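Local coordinates for protein agglutinin (Rhizoctonia solani, PDB 4G9M) that binds carbohydrates as a lectin of the ricin-type beta-trefoil family and assembles as a domain-swapped dimer, at residues 27-30 / 31-34; 38-42 / 43-47. All blocks are in the same frame, centred on the assembly; numbering follows the deposited sequence.

Contact 1 (27-30 / 31-34); sequences EAAE and GTAI
T32 folds back onto the carbonyl of A29 in a type II beta turn, A29 to T32, that leads into strand 32-37 of the beta-trefoil. The turn runs straight into a G1 beta bulge, since G31 and T32 both face G83. G31, third in the turn, takes a positive phi (93°), a backbone conformation suited to glycine. The tight part is T32, the buried residue of the turn. Its chi1 of -60° sets OG1 beside its own backbone N, and both converge on one acceptor: T32 OG1 donates to A29 O at 2.6 Å, and T32 N donates to A29 O at 3.2 Å, the N-H bent to 142°. The two donors approach from the same face of the carbonyl plane. CG2 of T32 lies 4.0 Å from CB of E27, while the T32 side chain also rests on L23 and W24. Towards solvent the contact is looser. E30, second in the turn, keeps CB and CG against G31 N, then bends at chi2 so that its carboxylate bonds S84 OG and T85 N. The carboxylate of E27 pairs chiefly with R25, in a salt bridge through OE2. Its OE1 reaches T32 indirectly, through one water that donates to E27 OE1 at 2.7 Å and to T32 OG1 at 2.6 Å.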
loop_
_atom_site.group_PDB
_atom_site.type_symbol
_atom_site.label_atom_id
_atom_site.label_comp_id
_atom_site.label_asym_id
_atom_site.label_seq_id
_atom_site.Cartn_x
_atom_site.Cartn_y
_atom_site.Cartn_z
ATOM N N GLU B 27 -8.894 7.436 -25.612
ATOM C CA GLU B 27 -8.237 8.521 -26.344
ATOM C C GLU B 27 -6.946 9.023 -25.713
ATOM O O GLU B 27 -6.838 9.155 -24.486
ATOM C CB GLU B 27 -9.216 9.668 -26.601
ATOM C CG GLU B 27 -10.283 9.289 -27.622
ATOM C CD GLU B 27 -11.294 10.386 -27.891
ATOM O OE1 GLU B 27 -11.331 11.378 -27.131
ATOM O OE2 GLU B 27 -12.058 10.248 -28.872
ATOM N N ALA B 28 -5.966 9.303 -26.567
ATOM C CA ALA B 28 -4.638 9.666 -26.105
ATOM C C ALA B 28 -4.518 11.179 -25.911
ATOM O O ALA B 28 -3.493 11.671 -25.441
ATOM C CB ALA B 28 -3.585 9.166 -27.082
ATOM N N ALA B 29 -5.561 11.920 -26.269
ATOM C CA ALA B 29 -5.525 13.376 -26.093
ATOM C C ALA B 29 -5.291 13.761 -24.631
ATOM O O ALA B 29 -5.890 13.181 -23.727
ATOM C CB ALA B 29 -6.822 14.007 -26.592
ATOM N N GLU B 30 -4.431 14.751 -24.410
ATOM C CA GLU B 30 -4.197 15.293 -23.073
ATOM C C GLU B 30 -5.505 15.801 -22.454
ATOM O O GLU B 30 -6.228 16.590 -23.067
ATOM C CB GLU B 30 -3.169 16.428 -23.153
ATOM C CG GLU B 30 -2.880 17.107 -21.834
ATOM C CD GLU B 30 -1.950 16.296 -20.943
ATOM O OE1 GLU B 30 -1.051 15.601 -21.471
ATOM O OE2 GLU B 30 -2.127 16.359 -19.710
ATOM N N GLY B 31 -5.816 15.343 -21.247
ATOM C CA GLY B 31 -7.033 15.754 -20.574
ATOM C C GLY B 31 -8.244 14.854 -20.778
ATOM O O GLY B 31 -9.352 15.207 -20.352
ATOM N N THR B 32 -8.051 13.700 -21.416
ATOM C CA THR B 32 -9.152 12.756 -21.647
ATOM C C THR B 32 -9.703 12.208 -20.324
ATOM O O THR B 32 -8.951 11.712 -19.499
ATOM C CB THR B 32 -8.702 11.602 -22.566
ATOM O OG1 THR B 32 -8.283 12.143 -23.828
ATOM C CG2 THR B 32 -9.842 10.604 -22.802
ATOM N N ALA B 33 -11.018 12.332 -20.124
ATOM C CA ALA B 33 -11.665 11.916 -18.883
ATOM C C ALA B 33 -11.379 10.471 -18.506
ATOM O O ALA B 33 -11.479 9.584 -19.341
ATOM C CB ALA B 33 -13.169 12.108 -19.004
ATOM N N ILE B 34 -11.037 10.249 -17.242
ATOM C CA ILE B 34 -11.034 8.907 -16.669
ATOM C C ILE B 34 -12.286 8.796 -15.779
ATOM O O ILE B 34 -12.672 9.755 -15.115
ATOM C CB ILE B 34 -9.715 8.629 -15.903
ATOM C CG1 ILE B 34 -8.549 8.609 -16.898
ATOM C CG2 ILE B 34 -9.786 7.305 -15.171
ATOM C CD1 ILE B 34 -7.180 8.384 -16.268
HETATM O O HOH W 1 -10.153 13.071 -25.349
#

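Contact 2 (38-42 / 43-47); sequences KSHGG and DNQKW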
loop_
_atom_site.group_PDB
_atom_site.type_symbol
_atom_site.label_atom_id
_atom_site.label_comp_id
_atom_site.label_asym_id
_atom_site.label_seq_id
_atom_site.Cartn_x
_atom_site.Cartn_y
_atom_site.Cartn_z
ATOM N N LYS B 38 -18.954 0.052 -16.717
ATOM C CA LYS B 38 -19.140 -1.394 -16.614
ATOM C C LYS B 38 -18.008 -2.114 -17.335
ATOM O O LYS B 38 -17.617 -1.721 -18.434
ATOM C CB LYS B 38 -20.485 -1.813 -17.205
ATOM C CG LYS B 38 -20.757 -3.306 -17.138
ATOM C CD LYS B 38 -22.126 -3.637 -17.713
ATOM C CE LYS B 38 -22.332 -5.145 -17.835
ATOM N NZ LYS B 38 -23.757 -5.504 -18.118
ATOM N N SER B 39 -17.477 -3.155 -16.699
ATOM C CA SER B 39 -16.383 -3.914 -17.269
ATOM C C SER B 39 -16.795 -4.544 -18.605
ATOM O O SER B 39 -17.817 -5.223 -18.685
ATOM C CB SER B 39 -15.926 -4.995 -16.284
ATOM O OG SER B 39 -14.826 -5.729 -16.804
ATOM N N HIS B 40 -16.011 -4.302 -19.652
ATOM C CA HIS B 40 -16.260 -4.947 -20.946
ATOM C C HIS B 40 -14.998 -5.535 -21.585
ATOM O O HIS B 40 -15.037 -6.035 -22.715
ATOM C CB HIS B 40 -16.987 -4.007 -21.927
ATOM C CG HIS B 40 -16.303 -2.690 -22.142
ATOM N ND1 HIS B 40 -14.965 -2.581 -22.456
ATOM C CD2 HIS B 40 -16.781 -1.424 -22.090
ATOM C CE1 HIS B 40 -14.647 -1.304 -22.580
ATOM N NE2 HIS B 40 -15.733 -0.582 -22.363
ATOM N N GLY B 41 -13.885 -5.474 -20.862
ATOM C CA GLY B 41 -12.652 -6.095 -21.318
ATOM C C GLY B 41 -11.858 -5.330 -22.364
ATOM O O GLY B 41 -10.870 -5.838 -22.891
ATOM N N GLY B 42 -12.280 -4.111 -22.674
ATOM C CA GLY B 42 -11.555 -3.297 -23.633
ATOM C C GLY B 42 -10.203 -2.882 -23.090
ATOM O O GLY B 42 -10.020 -2.793 -21.874
ATOM N N ASP B 43 -9.254 -2.624 -23.988
ATOM C CA ASP B 43 -7.921 -2.175 -23.584
ATOM C C ASP B 43 -7.960 -0.824 -22.870
ATOM O O ASP B 43 -7.047 -0.500 -22.108
ATOM C CB ASP B 43 -6.971 -2.081 -24.783
ATOM C CG ASP B 43 -6.384 -3.436 -25.195
ATOM O OD1 ASP B 43 -6.525 -4.430 -24.444
ATOM O OD2 ASP B 43 -5.751 -3.501 -26.272
ATOM N N ASN B 44 -9.013 -0.042 -23.102
ATOM C CA ASN B 44 -9.143 1.254 -22.433
ATOM C C ASN B 44 -9.492 1.101 -20.953
ATOM O O ASN B 44 -9.540 2.084 -20.217
ATOM C CB ASN B 44 -10.183 2.149 -23.122
ATOM C CG ASN B 44 -11.602 1.738 -22.812
ATOM O OD1 ASN B 44 -11.996 0.600 -23.054
ATOM N ND2 ASN B 44 -12.379 2.662 -22.255
ATOM N N GLN B 45 -9.726 -0.144 -20.530
ATOM C CA GLN B 45 -10.045 -0.458 -19.147
ATOM C C GLN B 45 -8.929 -1.280 -18.507
ATOM O O GLN B 45 -9.114 -1.854 -17.436
ATOM C CB GLN B 45 -11.370 -1.210 -19.058
ATOM C CG GLN B 45 -12.592 -0.344 -19.353
ATOM C CD GLN B 45 -13.891 -1.124 -19.236
ATOM O OE1 GLN B 45 -13.886 -2.357 -19.153
ATOM N NE2 GLN B 45 -15.012 -0.411 -19.238
ATOM N N LYS B 46 -7.767 -1.300 -19.156
ATOM C CA LYS B 46 -6.604 -2.007 -18.628
ATOM C C LYS B 46 -5.503 -1.012 -18.330
ATOM O O LYS B 46 -5.269 -0.091 -19.119
ATOM C CB LYS B 46 -6.068 -3.005 -19.646
ATOM C CG LYS B 46 -6.664 -4.385 -19.564
ATOM C CD LYS B 46 -8.036 -4.439 -20.147
ATOM C CE LYS B 46 -8.202 -5.727 -20.940
ATOM N NZ LYS B 46 -9.510 -6.381 -20.666
ATOM N N TRP B 47 -4.790 -1.234 -17.225
ATOM C CA TRP B 47 -3.813 -0.266 -16.734
ATOM C C TRP B 47 -2.494 -0.920 -16.321
ATOM O O TRP B 47 -2.478 -1.915 -15.577
ATOM C CB TRP B 47 -4.393 0.490 -15.538
ATOM C CG TRP B 47 -5.692 1.150 -15.845
ATOM C CD1 TRP B 47 -6.943 0.605 -15.733
ATOM C CD2 TRP B 47 -5.870 2.474 -16.333
ATOM N NE1 TRP B 47 -7.891 1.519 -16.114
ATOM C CE2 TRP B 47 -7.259 2.679 -16.485
ATOM C CE3 TRP B 47 -4.991 3.517 -16.651
ATOM C CZ2 TRP B 47 -7.784 3.878 -16.941
ATOM C CZ3 TRP B 47 -5.521 4.710 -17.107
ATOM C CH2 TRP B 47 -6.904 4.882 -17.237
HETATM O O HOH W 2 -12.815 -4.571 -18.222
#
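The QxW signature of ricin-type beta-trefoil lectins, here Q45-K46-W47, holds the loop 38-42 through the extended side chain of Q45, just after the short 3-10 turn 43-44. The amide of Q45 works at both ends. Q45 OE1 takes the N-H of H40 N in the plane of the amide, on a lone pair, at 2.9 Å and nearly straight (172°). Q45 NE2 gives a hydrogen to K38 O at 3.0 Å, arriving from above that carbonyl's plane, and also bonds D22 OD2. The same amide lies against one face of the H40 imidazole, the two planes 10° apart, in an offset stack with NE2 of Q45 over the ring's rim. A chi1 of 55° tucks the ring between its own backbone N and carbonyl carbon, and H40 ND1 accepts G42 N in the ring plane at 3.1 Å. N44 comes to the ring's edge instead, N44 OD1 3.3 Å from CE1 of H40, while its ND2 bonds L23 O. A water ties the loop to the Q45 amide, donating to Q45 OE1, accepting from G41 N and bonding S39 OG. On the 3-10 side, Q45 N donates to G42 O at 3.0 Å. The K46 chain bends round to set K46 NZ 2.7 Å from G41 O, well above the carbonyl plane, with CD packed on G42 O. With an oxygen gripped by a backbone N-H and a water, and a nitrogen shared between K38 O and D22, the Q45 amide has its flip settled and its rotation fixed. This is consistent with relatives in which the QxW glutamine positions the aspartate of a sugar pocket, so Q45 probably orients D22 in this way.

Overall arrangement
Contact 1 and contact 2 follow each other in the chain, joined by strand 32-37, and their centres lie about 15 Å apart. They meet directly in the core, where I34 CD1 packs on W47 CH2 at 3.6 Å. Strand 20-23 gives them a common backing: I34 of contact 1 packs on L21 and L23, and W47 of contact 2 bonds L21 O through NE1. Contact 1 covers the end of the loop between strands 20-23 and 32-37 and the first residues of the latter; contact 2 covers the connection on to strand 47-51. By analogy with ricin-type lectins, the probable sugar pocket lies by contact 2, around D22.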